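Local atomic coordinates of uncharacterized ATP-binding protein MJ1010 (Methanocaldococcus jannaschii DSM 2661, PDB entry 3BJO), a protein that is uncharacterised but possibly binds ATP, represented here by its C-terminal domain, which belongs to a family of the helix-turn-helix clan. Residues Leu23-Leu26 / Asp27-Pro31; Phe80-Gln84 / Arg85-Lys89. All coordinates share one frame; numbering follows the deposited sequence.

Contact 1 of 2, residues Leu23-Leu26 / Asp27-Pro31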
loop_
_atom_site.group_PDB
_atom_site.type_symbol
_atom_site.label_atom_id
_atom_site.label_comp_id
_atom_site.label_asym_id
_atom_site.label_seq_id
_atom_site.Cartn_x
_atom_site.Cartn_y
_atom_site.Cartn_z
ATOM N N LEU A 23 -5.975 4.121 5.518
ATOM C CA LEU A 23 -5.392 5.445 5.353
ATOM C C LEU A 23 -6.007 6.399 6.392
ATOM O O LEU A 23 -5.303 7.214 6.974
ATOM C CB LEU A 23 -5.681 5.952 3.939
ATOM C CG LEU A 23 -4.922 5.295 2.787
ATOM C CD1 LEU A 23 -5.368 5.935 1.477
ATOM C CD2 LEU A 23 -3.428 5.512 3.030
ATOM N N SER A 24 -7.306 6.256 6.655
ATOM C CA SER A 24 -7.966 7.114 7.660
ATOM C C SER A 24 -7.416 6.878 9.065
ATOM O O SER A 24 -7.365 7.792 9.883
ATOM C CB SER A 24 -9.470 6.905 7.660
ATOM O OG SER A 24 -10.011 7.380 6.446
ATOM N N ASN A 25 -6.972 5.666 9.331
ATOM C CA ASN A 25 -6.415 5.304 10.652
ATOM C C ASN A 25 -5.136 6.082 10.890
ATOM O O ASN A 25 -4.654 6.174 12.008
ATOM C CB ASN A 25 -6.049 3.819 10.640
ATOM C CG ASN A 25 -5.506 3.329 11.981
ATOM O OD1 ASN A 25 -6.191 3.405 13.028
ATOM N ND2 ASN A 25 -4.275 2.814 11.960
ATOM N N LEU A 26 -4.551 6.592 9.813
ATOM C CA LEU A 26 -3.283 7.372 9.949
ATOM C C LEU A 26 -3.501 8.824 10.295
ATOM O O LEU A 26 -2.516 9.560 10.511
ATOM C CB LEU A 26 -2.433 7.276 8.687
ATOM C CG LEU A 26 -2.124 5.861 8.206
ATOM C CD1 LEU A 26 -1.415 6.024 6.807
ATOM C CD2 LEU A 26 -1.233 5.159 9.241
ATOM N N ASP A 27 -4.751 9.278 10.338
ATOM C CA ASP A 27 -5.005 10.703 10.610
ATOM C C ASP A 27 -4.453 11.181 11.927
ATOM O O ASP A 27 -3.969 12.293 12.007
ATOM C CB ASP A 27 -6.512 11.041 10.571
ATOM C CG ASP A 27 -7.132 10.869 9.176
ATOM O OD1 ASP A 27 -6.395 10.737 8.171
ATOM O OD2 ASP A 27 -8.369 10.824 9.096
ATOM N N TYR A 28 -4.598 10.383 12.988
ATOM C CA TYR A 28 -4.183 10.798 14.343
ATOM C C TYR A 28 -3.097 9.888 14.912
ATOM O O TYR A 28 -2.890 9.856 16.099
ATOM C CB TYR A 28 -5.411 10.898 15.292
ATOM C CG TYR A 28 -6.480 11.713 14.625
ATOM C CD1 TYR A 28 -6.279 13.066 14.350
ATOM C CD2 TYR A 28 -7.639 11.113 14.172
ATOM C CE1 TYR A 28 -7.264 13.815 13.652
ATOM C CE2 TYR A 28 -8.624 11.842 13.502
ATOM C CZ TYR A 28 -8.423 13.167 13.205
ATOM O OH TYR A 28 -9.409 13.840 12.492
ATOM N N ILE A 29 -2.428 9.146 14.041
ATOM C CA ILE A 29 -1.418 8.160 14.439
ATOM C C ILE A 29 -0.187 8.319 13.548
ATOM O O ILE A 29 -0.316 8.415 12.295
ATOM C CB ILE A 29 -2.019 6.681 14.384
ATOM C CG1 ILE A 29 -2.996 6.473 15.559
ATOM C CG2 ILE A 29 -0.908 5.587 14.320
ATOM C CD1 ILE A 29 -3.949 5.230 15.445
ATOM N N LYS A 30 1.000 8.392 14.170
ATOM C CA LYS A 30 2.254 8.268 13.424
ATOM C C LYS A 30 2.843 6.894 13.728
ATOM O O LYS A 30 3.424 6.697 14.813
ATOM C CB LYS A 30 3.246 9.341 13.842
ATOM C CG LYS A 30 2.824 10.758 13.590
ATOM C CD LYS A 30 3.868 11.689 14.239
ATOM C CE LYS A 30 3.710 13.156 13.809
ATOM N NZ LYS A 30 2.328 13.724 14.021
ATOM N N PRO A 31 2.699 5.924 12.782
ATOM C CA PRO A 31 3.155 4.569 13.122
ATOM C C PRO A 31 4.614 4.563 13.545
ATOM O O PRO A 31 5.443 5.317 13.003
ATOM C CB PRO A 31 2.995 3.791 11.806
ATOM C CG PRO A 31 1.877 4.562 11.050
ATOM C CD PRO A 31 2.114 5.999 11.421
HETATM O O HOH W 1 -6.155 7.874 13.552
#
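Ser24 O sits over one face of the Asp27 carboxylate, 3.2 Å from Asp27 CG, an acceptor-to-acceptor approach with no bond in it, while Asp27 CB sits over the centre of one face of the Tyr28 ring, 3.6 Å above its plane. With CG beside its own backbone N (chi1 -65°), Asp27 folds its acid back over Ser24, and OD1 forms a salt bridge with Lys44. The same Ser24 O accepts the amide of Asp27, N to O 3.0 Å, from well above the carbonyl plane. This bond closes a type I beta turn from Ser24 to Asp27, in which the long N-terminal helix gives way to the loop leading to strand 32-35. One water bridges the next step, 2.7 Å from Asn25 O, to which it donates, and 3.0 Å from Tyr28 N, whose N-H it accepts. Ile29 turns its side chain back toward Asn25: its CB is 3.6 Å from Asn25 O, and its CD1 comes 3.8 Å from Asn25 OD1. Leu26 faces the interior, lying on Lys44 and Ile47 of helix 44-52, and meets Pro31 at about a right angle, Leu26 CD2 to Pro31 CG 3.6 Å, with Tyr72 touching both side chains.

Contact 2 of 2, residues Phe80-Gln84 / Arg85-Lys89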
loop_
_atom_site.group_PDB
_atom_site.type_symbol
_atom_site.label_atom_id
_atom_site.label_comp_id
_atom_site.label_asym_id
_atom_site.label_seq_id
_atom_site.Cartn_x
_atom_site.Cartn_y
_atom_site.Cartn_z
ATOM N N PHE A 80 4.052 -6.026 -1.636
ATOM C CA PHE A 80 5.049 -7.081 -1.561
ATOM C C PHE A 80 6.400 -6.531 -1.920
ATOM O O PHE A 80 6.488 -5.694 -2.805
ATOM C CB PHE A 80 4.780 -8.194 -2.596
ATOM C CG PHE A 80 3.762 -9.197 -2.175
ATOM C CD1 PHE A 80 3.838 -9.804 -0.929
ATOM C CD2 PHE A 80 2.720 -9.554 -3.053
ATOM C CE1 PHE A 80 2.860 -10.752 -0.539
ATOM C CE2 PHE A 80 1.744 -10.512 -2.697
ATOM C CZ PHE A 80 1.802 -11.107 -1.436
ATOM N N LEU A 81 7.442 -7.059 -1.271
ATOM C CA LEU A 81 8.843 -6.688 -1.524
ATOM C C LEU A 81 9.583 -7.802 -2.266
ATOM O O LEU A 81 9.449 -8.971 -1.904
ATOM C CB LEU A 81 9.566 -6.426 -0.199
ATOM C CG LEU A 81 11.061 -6.037 -0.199
ATOM C CD1 LEU A 81 11.310 -4.723 -0.994
ATOM C CD2 LEU A 81 11.546 -5.890 1.233
ATOM N N TYR A 82 10.343 -7.421 -3.300
ATOM C CA TYR A 82 11.231 -8.328 -4.046
ATOM C C TYR A 82 12.639 -7.783 -3.838
ATOM O O TYR A 82 13.066 -6.864 -4.540
ATOM C CB TYR A 82 10.858 -8.351 -5.525
ATOM C CG TYR A 82 9.412 -8.736 -5.695
ATOM C CD1 TYR A 82 9.021 -10.084 -5.810
ATOM C CD2 TYR A 82 8.423 -7.762 -5.667
ATOM C CE1 TYR A 82 7.652 -10.417 -5.911
ATOM C CE2 TYR A 82 7.100 -8.081 -5.763
ATOM C CZ TYR A 82 6.707 -9.393 -5.883
ATOM O OH TYR A 82 5.356 -9.622 -5.989
ATOM N N PRO A 83 13.329 -8.278 -2.797
ATOM C CA PRO A 83 14.590 -7.670 -2.349
ATOM C C PRO A 83 15.680 -7.758 -3.406
ATOM O O PRO A 83 16.432 -6.797 -3.582
ATOM C CB PRO A 83 14.961 -8.502 -1.112
ATOM C CG PRO A 83 13.626 -9.059 -0.640
ATOM C CD PRO A 83 12.934 -9.400 -1.931
ATOM N N GLN A 84 15.701 -8.884 -4.123
ATOM C CA GLN A 84 16.668 -9.144 -5.174
ATOM C C GLN A 84 16.415 -8.168 -6.315
ATOM O O GLN A 84 17.335 -7.494 -6.725
ATOM C CB GLN A 84 16.578 -10.608 -5.645
ATOM C CG GLN A 84 17.907 -11.289 -5.880
ATOM C CD GLN A 84 17.812 -12.831 -5.854
ATOM O OE1 GLN A 84 17.042 -13.459 -6.614
ATOM N NE2 GLN A 84 18.610 -13.444 -4.981
ATOM N N ARG A 85 15.166 -8.059 -6.789
ATOM C CA ARG A 85 14.820 -7.045 -7.818
ATOM C C ARG A 85 15.018 -5.582 -7.345
ATOM O O ARG A 85 15.283 -4.687 -8.152
ATOM C CB ARG A 85 13.375 -7.239 -8.334
ATOM C CG ARG A 85 13.196 -8.459 -9.240
ATOM C CD ARG A 85 12.147 -8.193 -10.364
ATOM N NE ARG A 85 10.757 -8.275 -9.924
ATOM C CZ ARG A 85 10.034 -9.396 -9.884
ATOM N NH1 ARG A 85 10.572 -10.550 -10.256
ATOM N NH2 ARG A 85 8.768 -9.370 -9.463
ATOM N N GLY A 86 14.896 -5.365 -6.036
ATOM C CA GLY A 86 14.852 -4.030 -5.435
ATOM C C GLY A 86 13.584 -3.302 -5.845
ATOM O O GLY A 86 13.616 -2.108 -6.196
ATOM N N THR A 87 12.466 -4.019 -5.816
ATOM C CA THR A 87 11.186 -3.426 -6.220
ATOM C C THR A 87 10.057 -3.851 -5.264
ATOM O O THR A 87 10.204 -4.797 -4.463
ATOM C CB THR A 87 10.811 -3.775 -7.692
ATOM O OG1 THR A 87 10.620 -5.188 -7.793
ATOM C CG2 THR A 87 11.924 -3.358 -8.715
ATOM N N LEU A 88 8.930 -3.151 -5.367
ATOM C CA LEU A 88 7.770 -3.419 -4.574
ATOM C C LEU A 88 6.600 -3.468 -5.564
ATOM O O LEU A 88 6.655 -2.809 -6.646
ATOM C CB LEU A 88 7.570 -2.260 -3.577
ATOM C CG LEU A 88 8.553 -2.112 -2.427
ATOM C CD1 LEU A 88 8.794 -0.591 -2.138
ATOM C CD2 LEU A 88 7.961 -2.839 -1.195
ATOM N N LYS A 89 5.556 -4.230 -5.225
ATOM C CA LYS A 89 4.321 -4.235 -6.029
ATOM C C LYS A 89 3.163 -4.263 -5.049
ATOM O O LYS A 89 3.350 -4.710 -3.933
ATOM C CB LYS A 89 4.228 -5.492 -6.933
ATOM C CG LYS A 89 5.270 -5.601 -8.083
ATOM C CD LYS A 89 5.090 -6.944 -8.898
ATOM C CE LYS A 89 6.139 -7.095 -10.014
ATOM N NZ LYS A 89 6.013 -8.432 -10.743
#
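Tyr82 O takes two amides from the far side of the turn: Thr87 N at 3.2 Å with a nearly straight N-H, and Gly86 N at 2.8 Å in a bond whose bent angle makes it weak. With Gly86 and Thr87 both facing Tyr82, this is a G1 beta bulge, and the positive phi of Gly86 (67°) is of the kind glycine adopts most readily. It closes the loop of a hairpin whose antiparallel strands are joined at the same pair by Tyr82 N to Thr87 O, 2.9 Å, and further along by a reciprocal pair between Phe80 and Lys89, Phe80 N to Lys89 O being the shorter at 2.7 Å. Bent at chi2 and chi3 (chi3 -78°), the Arg85 chain brings NH2 over the Tyr82 ring centre, 3.7 Å above the plane; the guanidinium stacks at 22° to the ring, CZ 4.6 Å from its centroid in a cation-pi contact. The extended Lys89 chain crosses the Tyr82 side chain at about a right angle, its CG 3.9 Å from Tyr82 CE2, and its ammonium is at most weakly attracted to the ring. The other sheet face carries Leu81 and Leu88, Leu81 CD1 3.8 Å from Leu88 CD2, both against Tyr70 of helix 67-75. A serine in place of Tyr82 would probably leave the guanidinium without its pi surface and the Lys89 methylenes without their contact to the ring. Glu59 salt-bridges Arg85 NE, hydrogen-bonds Thr87 OG1 and touches Lys89, so its carboxylate probably offsets the two cations gathered near the ring.

In the fold
Contact 1 comes first along the chain and closes before contact 2 opens; their centres are 25 Å apart, on opposite sides of the chain's centre, and their nearest atoms stay about 14 Å from each other. Contact 1 is the exit from helix 3-24 toward the two-stranded sheet of 32-35 and 38-41, whereas contact 2 is the hairpin of 79-82 and 87-90, completed to three strands by 60-61. Helix 67-75 links them: Tyr72 touches contact 1, and Tyr70 and Val74 touch contact 2. Helices followed by a strand hairpin in a family of the helix-turn-helix clan are consistent with a winged-helix-like domain, the hairpin then being its wing.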